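Local coordinates for protein phosphoinositol-specific phospholipase C (Pseudomonas sp., PDB 5FYP) that probably cleaves phosphatidylinositol lipids at the phosphodiester bond, in a reaction that depends on calcium, at residues A6-S12 and G292-P297; F144-F149 and L180-L186; A162-Q166 and S233-A237. One frame throughout, in Å; residues are numbered along the deposited sequence.

How the contacts relate
Following the chain from its N terminus, residues 6-12 meet the C-terminal strand 295-297 in contact 1, which closes a loop of nearly the whole chain; the other two contacts are nested inside it. Contact 2 joins the turn after helix 133-144 (144-149) to the start of strand 184-189. Contact 3 begins between those two segments, at 162-166, and ends beyond them at 233-237, so contacts 2 and 3 cross. It ties helix 165-168 to the loop leading into strand 238-242. None touches another: nearest atoms are about 8 Å apart between contacts 2 and 3 and about 9 Å between contacts 1 and 2.

Contact 1. Residues A6-S12 and G292-P297; sequences AFIDPAS and GYRIRP
F7 and D9 bond to the same residue of the other segment, I295. I295 N donates to F7 O at 3.2 Å, and D9 N donates to I295 O at 2.9 Å, which is the pattern of a single parallel bridge between I8 and I295. F7 O also accepts from R294 N (2.8 Å), so two backbone N-H groups share this one oxygen. Segment 6-12 thus meets strand 295-297 at one bridge, before turning into the 3-10 segment 10-12; R296 of that strand bonds through its backbone to A21 of strand 20-25.

The main side-chain stack is D9 on Y293. D9 CB lies 3.7 Å from the Y293 ring centroid and 11° off the ring normal, a CH-pi contact, and the carboxylate plane is only 19° from that of the ring. D9 has CG anti to the backbone N (chi1 -180°), which carries the carboxylate over the CE2 side of the ring; its OD1 accepts from A11 N in an Asx turn. A6 O meets the ring edge, 3.3 Å from Y293 CD1. An alanine in place of Y293 is likely to leave D9 CB and the carboxylate without the flat surface they stack on.

At the F7 ring edge, I295 CD1 lies 3.8 Å from F7 CE1, and the same methyl meets I8 CG1. The R294 guanidinium, held by the carbonyls of A286 and S43, passes F7 CB with NH1 at 3.6 Å.

No salt bridge crosses the contact: backbone bonds set the register, and apolar and CH-pi packing fills in around them.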
loop_
_atom_site.group_PDB
_atom_site.type_symbol
_atom_site.label_atom_id
_atom_site.label_comp_id
_atom_site.label_asym_id
_atom_site.label_seq_id
_atom_site.Cartn_x
_atom_site.Cartn_y
_atom_site.Cartn_z
ATOM N N ALA A 6 13.900 15.721 -8.000
ATOM C CA ALA A 6 13.874 15.673 -9.475
ATOM C C ALA A 6 12.991 14.581 -10.044
ATOM O O ALA A 6 12.464 14.731 -11.140
ATOM C CB ALA A 6 15.285 15.547 -10.039
ATOM N N PHE A 7 12.807 13.496 -9.305
ATOM C CA PHE A 7 12.060 12.365 -9.827
ATOM C C PHE A 7 10.558 12.597 -9.890
ATOM O O PHE A 7 9.843 11.770 -10.469
ATOM C CB PHE A 7 12.415 11.039 -9.103
ATOM C CG PHE A 7 11.899 10.892 -7.704
ATOM C CD1 PHE A 7 10.610 10.468 -7.478
ATOM C CD2 PHE A 7 12.729 11.112 -6.605
ATOM C CE1 PHE A 7 10.144 10.270 -6.200
ATOM C CE2 PHE A 7 12.259 10.908 -5.327
ATOM C CZ PHE A 7 10.963 10.472 -5.122
ATOM N N ILE A 8 10.064 13.673 -9.286
ATOM C CA ILE A 8 8.611 13.945 -9.268
ATOM C C ILE A 8 8.301 14.993 -10.336
ATOM O O ILE A 8 8.786 16.111 -10.302
ATOM C CB ILE A 8 8.133 14.438 -7.895
ATOM C CG1 ILE A 8 8.412 13.354 -6.842
ATOM C CG2 ILE A 8 6.637 14.784 -7.959
ATOM C CD1 ILE A 8 7.956 13.675 -5.452
ATOM N N ASP A 9 7.471 14.615 -11.288
ATOM C CA ASP A 9 6.982 15.593 -12.276
ATOM C C ASP A 9 6.164 16.648 -11.521
ATOM O O ASP A 9 5.208 16.291 -10.873
ATOM C CB ASP A 9 6.167 14.839 -13.334
ATOM C CG ASP A 9 5.602 15.713 -14.422
ATOM O OD1 ASP A 9 5.487 16.943 -14.254
ATOM O OD2 ASP A 9 5.221 15.129 -15.447
ATOM N N PRO A 10 6.519 17.961 -11.665
ATOM C CA PRO A 10 5.789 18.985 -10.928
ATOM C C PRO A 10 4.281 19.026 -11.237
ATOM O O PRO A 10 3.501 19.463 -10.401
ATOM C CB PRO A 10 6.488 20.282 -11.339
ATOM C CG PRO A 10 7.865 19.856 -11.709
ATOM C CD PRO A 10 7.692 18.521 -12.361
ATOM N N ALA A 11 3.875 18.517 -12.400
ATOM C CA ALA A 11 2.446 18.455 -12.749
ATOM C C ALA A 11 1.676 17.499 -11.820
ATOM O O ALA A 11 0.446 17.553 -11.763
ATOM C CB ALA A 11 2.289 18.030 -14.195
ATOM N N SER A 12 2.390 16.628 -11.112
ATOM C CA SER A 12 1.749 15.684 -10.219
ATOM C C SER A 12 0.987 16.351 -9.069
ATOM O O SER A 12 -0.007 15.824 -8.592
ATOM C CB SER A 12 2.799 14.747 -9.594
ATOM O OG SER A 12 3.543 14.065 -10.577
ATOM N N GLY A 292 12.731 11.061 -17.199
ATOM C CA GLY A 292 13.463 11.447 -15.985
ATOM C C GLY A 292 12.673 11.383 -14.695
ATOM O O GLY A 292 13.225 11.675 -13.630
ATOM N N TYR A 293 11.400 10.986 -14.792
ATOM C CA TYR A 293 10.509 10.989 -13.652
ATOM C C TYR A 293 10.140 9.564 -13.216
ATOM O O TYR A 293 10.001 8.659 -14.043
ATOM C CB TYR A 293 9.237 11.759 -13.957
ATOM C CG TYR A 293 9.455 13.223 -14.271
ATOM C CD1 TYR A 293 10.095 14.069 -13.362
ATOM C CD2 TYR A 293 8.976 13.762 -15.443
ATOM C CE1 TYR A 293 10.301 15.423 -13.647
ATOM C CE2 TYR A 293 9.155 15.120 -15.737
ATOM C CZ TYR A 293 9.802 15.920 -14.808
ATOM O OH TYR A 293 9.983 17.267 -15.109
ATOM N N ARG A 294 9.946 9.405 -11.906
ATOM C CA ARG A 294 9.372 8.184 -11.324
ATOM C C ARG A 294 7.961 8.376 -10.807
ATOM O O ARG A 294 7.330 7.407 -10.391
ATOM C CB ARG A 294 10.257 7.597 -10.236
ATOM C CG ARG A 294 11.654 7.260 -10.714
ATOM C CD ARG A 294 12.346 6.234 -9.809
ATOM N NE ARG A 294 13.784 6.194 -10.052
ATOM C CZ ARG A 294 14.660 7.073 -9.573
ATOM N NH1 ARG A 294 14.310 7.999 -8.717
ATOM N NH2 ARG A 294 15.935 6.992 -9.958
ATOM N N ILE A 295 7.453 9.618 -10.831
ATOM C CA ILE A 295 6.084 9.944 -10.430
ATOM C C ILE A 295 5.590 10.978 -11.422
ATOM O O ILE A 295 6.237 12.022 -11.616
ATOM C CB ILE A 295 5.983 10.503 -8.992
ATOM C CG1 ILE A 295 6.480 9.467 -7.975
ATOM C CG2 ILE A 295 4.582 10.983 -8.694
ATOM C CD1 ILE A 295 6.331 9.865 -6.545
ATOM N N ARG A 296 4.466 10.712 -12.071
ATOM C CA ARG A 296 3.907 11.668 -13.024
ATOM C C ARG A 296 2.452 11.375 -13.271
ATOM O O ARG A 296 2.007 10.248 -13.111
ATOM C CB ARG A 296 4.646 11.636 -14.345
ATOM C CG ARG A 296 4.924 10.278 -14.875
ATOM C CD ARG A 296 5.273 10.342 -16.341
ATOM N NE ARG A 296 4.048 10.434 -17.130
ATOM C CZ ARG A 296 3.966 10.296 -18.442
ATOM N NH1 ARG A 296 5.060 10.082 -19.197
ATOM N NH2 ARG A 296 2.751 10.363 -18.975
ATOM N N PRO A 297 1.700 12.389 -13.705
ATOM C CA PRO A 297 0.343 12.108 -14.150
ATOM C C PRO A 297 0.332 11.154 -15.347
ATOM O O PRO A 297 1.277 11.152 -16.139
ATOM C CB PRO A 297 -0.174 13.500 -14.597
ATOM C CG PRO A 297 0.726 14.473 -13.946
ATOM C CD PRO A 297 2.058 13.815 -13.871
#

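Contact 2. Residues F144-F149 and L180-L186; sequences FQGKLF and LQGKVLL
With chi1 at 178°, F149 sends its ring out beside its own carbonyl carbon to meet L180 and L185. L180 CD2 lies over one face of the F149 ring, 3.8 Å from its centroid and 17° off the normal, while F149 CD2 is 4.0 Å from L185 CG on an oblique approach. F144 receives a similar contact: V184 CG1 sits over one ring face, displaced toward the rim. Beside it, the L148 and L186 side chains cross at a slant, L148 CD2 3.7 Å from L186 CD1.

The two lysines behave differently. K183 is bent at chi2 and chi3, and the curl brings CE to 3.1 Å from K147 O and NZ to L148 O in a weak hydrogen bond; NZ also lies 2.7 Å from G146 O. K147 runs extended until chi4 turns its amine (-66°). That NZ forms a salt bridge with D106 and a hydrogen bond with S105, and a water links it to G182 O.

Between these side chains runs a single parallel bridge, L148 with V184. V184 N donates to K147 O at 2.9 Å and F149 N to V184 O at 3.0 Å; a second water then joins F149 O to L186 N.

The turn that follows helix 133-144 is therefore docked beside strand 184-189. F144 packs on L98 and V101 of helix 94-107, and both F144 and L186 touch L116 of strand 114-120, the parallel neighbour of 184-189.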
loop_
_atom_site.group_PDB
_atom_site.type_symbol
_atom_site.label_atom_id
_atom_site.label_comp_id
_atom_site.label_asym_id
_atom_site.label_seq_id
_atom_site.Cartn_x
_atom_site.Cartn_y
_atom_site.Cartn_z
ATOM N N PHE A 144 2.276 6.298 13.394
ATOM C CA PHE A 144 2.094 7.388 12.434
ATOM C C PHE A 144 1.247 8.550 12.906
ATOM O O PHE A 144 1.363 9.633 12.343
ATOM C CB PHE A 144 1.525 6.851 11.118
ATOM C CG PHE A 144 2.498 5.970 10.374
ATOM C CD1 PHE A 144 3.606 6.536 9.769
ATOM C CD2 PHE A 144 2.318 4.608 10.284
ATOM C CE1 PHE A 144 4.530 5.769 9.096
ATOM C CE2 PHE A 144 3.238 3.822 9.617
ATOM C CZ PHE A 144 4.356 4.385 9.025
ATOM N N GLN A 145 0.401 8.295 13.907
ATOM C CA GLN A 145 -0.478 9.266 14.482
ATOM C C GLN A 145 -1.270 9.973 13.388
ATOM O O GLN A 145 -1.839 9.338 12.488
ATOM C CB GLN A 145 0.380 10.204 15.343
ATOM C CG GLN A 145 1.110 9.522 16.489
ATOM N N GLY A 146 -1.190 11.283 13.335
ATOM C CA GLY A 146 -1.985 12.021 12.397
ATOM C C GLY A 146 -1.498 12.023 10.979
ATOM O O GLY A 146 -2.126 12.649 10.140
ATOM N N LYS A 147 -0.394 11.317 10.675
ATOM C CA LYS A 147 0.094 11.279 9.296
ATOM C C LYS A 147 -0.797 10.467 8.371
ATOM O O LYS A 147 -0.725 10.625 7.169
ATOM C CB LYS A 147 1.512 10.719 9.222
ATOM C CG LYS A 147 2.564 11.596 9.857
ATOM C CD LYS A 147 3.939 10.924 9.777
ATOM C CE LYS A 147 5.038 11.695 10.510
ATOM N NZ LYS A 147 5.320 13.009 9.871
ATOM N N LEU A 148 -1.595 9.564 8.925
ATOM C CA LEU A 148 -2.360 8.642 8.066
ATOM C C LEU A 148 -3.488 9.325 7.312
ATOM O O LEU A 148 -4.149 10.249 7.821
ATOM C CB LEU A 148 -2.931 7.492 8.879
ATOM C CG LEU A 148 -1.890 6.600 9.563
ATOM C CD1 LEU A 148 -2.601 5.464 10.252
ATOM C CD2 LEU A 148 -0.874 6.073 8.597
ATOM N N PHE A 149 -3.687 8.855 6.096
ATOM C CA PHE A 149 -4.883 9.090 5.294
ATOM C C PHE A 149 -5.526 7.708 5.116
ATOM O O PHE A 149 -4.868 6.802 4.639
ATOM C CB PHE A 149 -4.511 9.707 3.949
ATOM C CG PHE A 149 -5.674 9.946 3.034
ATOM C CD1 PHE A 149 -6.471 11.054 3.177
ATOM C CD2 PHE A 149 -5.956 9.071 1.995
ATOM C CE1 PHE A 149 -7.542 11.301 2.328
ATOM C CE2 PHE A 149 -7.025 9.307 1.147
ATOM C CZ PHE A 149 -7.823 10.414 1.315
ATOM N N LEU A 180 -2.559 15.902 -0.189
ATOM C CA LEU A 180 -2.008 14.793 0.587
ATOM C C LEU A 180 -0.547 14.988 0.996
ATOM O O LEU A 180 0.129 14.041 1.386
ATOM C CB LEU A 180 -2.175 13.487 -0.186
ATOM C CG LEU A 180 -3.606 13.046 -0.470
ATOM C CD1 LEU A 180 -3.593 11.899 -1.450
ATOM C CD2 LEU A 180 -4.323 12.690 0.796
ATOM N N GLN A 181 -0.063 16.228 0.963
ATOM C CA GLN A 181 1.301 16.476 1.411
ATOM C C GLN A 181 1.487 15.998 2.829
ATOM O O GLN A 181 0.632 16.227 3.697
ATOM C CB GLN A 181 1.591 17.974 1.462
ATOM C CG GLN A 181 2.038 18.625 0.213
ATOM C CD GLN A 181 2.264 20.112 0.442
ATOM O OE1 GLN A 181 2.968 20.520 1.384
ATOM N NE2 GLN A 181 1.665 20.893 -0.376
ATOM N N GLY A 182 2.618 15.350 3.069
ATOM C CA GLY A 182 2.930 14.864 4.400
ATOM C C GLY A 182 2.146 13.657 4.875
ATOM O O GLY A 182 2.308 13.247 6.019
ATOM N N LYS A 183 1.327 13.077 4.001
ATOM C CA LYS A 183 0.495 11.960 4.402
ATOM C C LYS A 183 1.169 10.613 4.124
ATOM O O LYS A 183 2.052 10.481 3.270
ATOM C CB LYS A 183 -0.876 12.026 3.730
ATOM C CG LYS A 183 -1.673 13.313 3.968
ATOM C CD LYS A 183 -1.919 13.692 5.411
ATOM C CE LYS A 183 -2.810 12.723 6.127
ATOM N NZ LYS A 183 -2.779 13.079 7.581
ATOM N N VAL A 184 0.705 9.614 4.871
ATOM C CA VAL A 184 1.068 8.203 4.689
ATOM C C VAL A 184 -0.224 7.407 4.485
ATOM O O VAL A 184 -1.182 7.557 5.216
ATOM C CB VAL A 184 1.829 7.678 5.905
ATOM C CG1 VAL A 184 2.077 6.184 5.817
ATOM C CG2 VAL A 184 3.146 8.431 6.083
ATOM N N LEU A 185 -0.217 6.584 3.432
ATOM C CA LEU A 185 -1.306 5.662 3.103
ATOM C C LEU A 185 -0.813 4.245 3.298
ATOM O O LEU A 185 0.213 3.884 2.747
ATOM C CB LEU A 185 -1.779 5.826 1.644
ATOM C CG LEU A 185 -2.579 7.074 1.306
ATOM C CD1 LEU A 185 -1.752 8.340 1.346
ATOM C CD2 LEU A 185 -3.229 6.928 -0.053
ATOM N N LEU A 186 -1.542 3.465 4.071
ATOM C CA LEU A 186 -1.200 2.084 4.343
ATOM C C LEU A 186 -2.124 1.161 3.550
ATOM O O LEU A 186 -3.331 1.406 3.500
ATOM C CB LEU A 186 -1.343 1.795 5.817
ATOM C CG LEU A 186 -0.528 2.711 6.724
ATOM C CD1 LEU A 186 -0.802 2.384 8.174
ATOM C CD2 LEU A 186 0.963 2.637 6.419
HETATM O O HOH W 1 3.726 14.639 7.914
HETATM O O HOH W 2 -3.721 4.461 5.605
#

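Contact 3. Residues A162-Q166 and S233-A237; sequences AGALQ and SGYVA
G163 CA sits over one face of the Y235 ring, 3.6 Å from its centroid and 13° off the normal, a CH-pi contact over the ring centre. A162 adds its CB, 3.8 Å from Y235 CE1, and its carbonyl O, 3.3 Å from Y235 CD1.

Q166 runs at about a right angle to Y235, toward S233. With chi1 at -177° and an extended chain, it carries its amide to the S233 carbonyl, and S233 O sits over the face of that amide, 3.1 Å from Q166 CD. This is packing without a hydrogen bond; Q166 NE2 is instead bonded to G223 O.

Between the two side chains the backbones come very close. G234 CA lies 3.2 Å from G163 O, and a beta carbon at G234 would collide with that oxygen. Q166 CA similarly approaches V236 O, at 3.1 Å. Q166 N donates to G234 O (2.9 Å).

G234 belongs to a type I beta turn, S233 to V236, and its carbonyl meets an N-H of the first turn of helix 165-168, just after the N-cap position at A164. The contact is thus a turn docked on a helix N terminus, joining that short helix to the loop before strand 238-242.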
loop_
_atom_site.group_PDB
_atom_site.type_symbol
_atom_site.label_atom_id
_atom_site.label_comp_id
_atom_site.label_asym_id
_atom_site.label_seq_id
_atom_site.Cartn_x
_atom_site.Cartn_y
_atom_site.Cartn_z
ATOM N N ALA A 162 -17.882 4.820 4.006
ATOM C CA ALA A 162 -16.639 4.045 3.745
ATOM C C ALA A 162 -16.963 2.669 3.163
ATOM O O ALA A 162 -16.227 2.150 2.336
ATOM C CB ALA A 162 -15.786 3.905 4.992
ATOM N N GLY A 163 -18.092 2.083 3.585
ATOM C CA GLY A 163 -18.555 0.795 3.099
ATOM C C GLY A 163 -19.160 0.804 1.723
ATOM O O GLY A 163 -19.607 -0.249 1.261
ATOM N N ALA A 164 -19.138 1.947 1.052
ATOM C CA ALA A 164 -19.581 2.078 -0.327
ATOM C C ALA A 164 -18.534 2.735 -1.216
ATOM O O ALA A 164 -18.833 3.161 -2.341
ATOM C CB ALA A 164 -20.915 2.842 -0.406
ATOM N N LEU A 165 -17.293 2.810 -0.736
ATOM C CA LEU A 165 -16.191 3.313 -1.569
ATOM C C LEU A 165 -16.105 2.565 -2.888
ATOM O O LEU A 165 -15.814 3.157 -3.940
ATOM C CB LEU A 165 -14.851 3.144 -0.857
ATOM C CG LEU A 165 -14.548 4.203 0.200
ATOM C CD1 LEU A 165 -13.367 3.757 1.040
ATOM C CD2 LEU A 165 -14.281 5.543 -0.467
ATOM N N GLN A 166 -16.304 1.248 -2.842
ATOM C CA GLN A 166 -16.015 0.416 -4.011
ATOM C C GLN A 166 -16.655 0.964 -5.269
ATOM O O GLN A 166 -15.995 1.145 -6.300
ATOM C CB GLN A 166 -16.490 -1.001 -3.720
ATOM C CG GLN A 166 -16.181 -1.967 -4.834
ATOM C CD GLN A 166 -16.849 -3.314 -4.662
ATOM O OE1 GLN A 166 -17.996 -3.416 -4.192
ATOM N NE2 GLN A 166 -16.176 -4.352 -5.081
ATOM N N SER A 233 -16.341 -6.137 0.532
ATOM C CA SER A 233 -16.116 -5.691 -0.844
ATOM C C SER A 233 -16.373 -4.192 -0.997
ATOM O O SER A 233 -15.712 -3.519 -1.752
ATOM C CB SER A 233 -16.975 -6.477 -1.791
ATOM O OG SER A 233 -16.627 -7.857 -1.816
ATOM N N GLY A 234 -17.378 -3.697 -0.264
ATOM C CA GLY A 234 -17.751 -2.292 -0.371
ATOM C C GLY A 234 -16.679 -1.304 0.065
ATOM O O GLY A 234 -16.735 -0.152 -0.326
ATOM N N TYR A 235 -15.686 -1.763 0.851
ATOM C CA TYR A 235 -14.580 -0.919 1.297
ATOM C C TYR A 235 -13.439 -0.840 0.302
ATOM O O TYR A 235 -12.463 -0.151 0.544
ATOM C CB TYR A 235 -14.055 -1.402 2.661
ATOM C CG TYR A 235 -15.029 -1.239 3.802
ATOM C CD1 TYR A 235 -15.081 -0.050 4.541
ATOM C CD2 TYR A 235 -15.934 -2.217 4.109
ATOM C CE1 TYR A 235 -15.994 0.112 5.571
ATOM C CE2 TYR A 235 -16.864 -2.058 5.138
ATOM C CZ TYR A 235 -16.900 -0.881 5.855
ATOM O OH TYR A 235 -17.811 -0.669 6.851
ATOM N N VAL A 236 -13.512 -1.587 -0.800
ATOM C CA VAL A 236 -12.363 -1.702 -1.698
ATOM C C VAL A 236 -12.164 -0.440 -2.542
ATOM O O VAL A 236 -12.993 -0.114 -3.387
ATOM C CB VAL A 236 -12.538 -2.946 -2.593
ATOM C CG1 VAL A 236 -11.523 -3.007 -3.703
ATOM C CG2 VAL A 236 -12.480 -4.213 -1.740
ATOM N N ALA A 237 -10.998 0.173 -2.339
ATOM C CA ALA A 237 -10.594 1.376 -3.048
ATOM C C ALA A 237 -9.253 1.205 -3.757
ATOM O O ALA A 237 -8.694 2.157 -4.308
ATOM C CB ALA A 237 -10.509 2.555 -2.088
#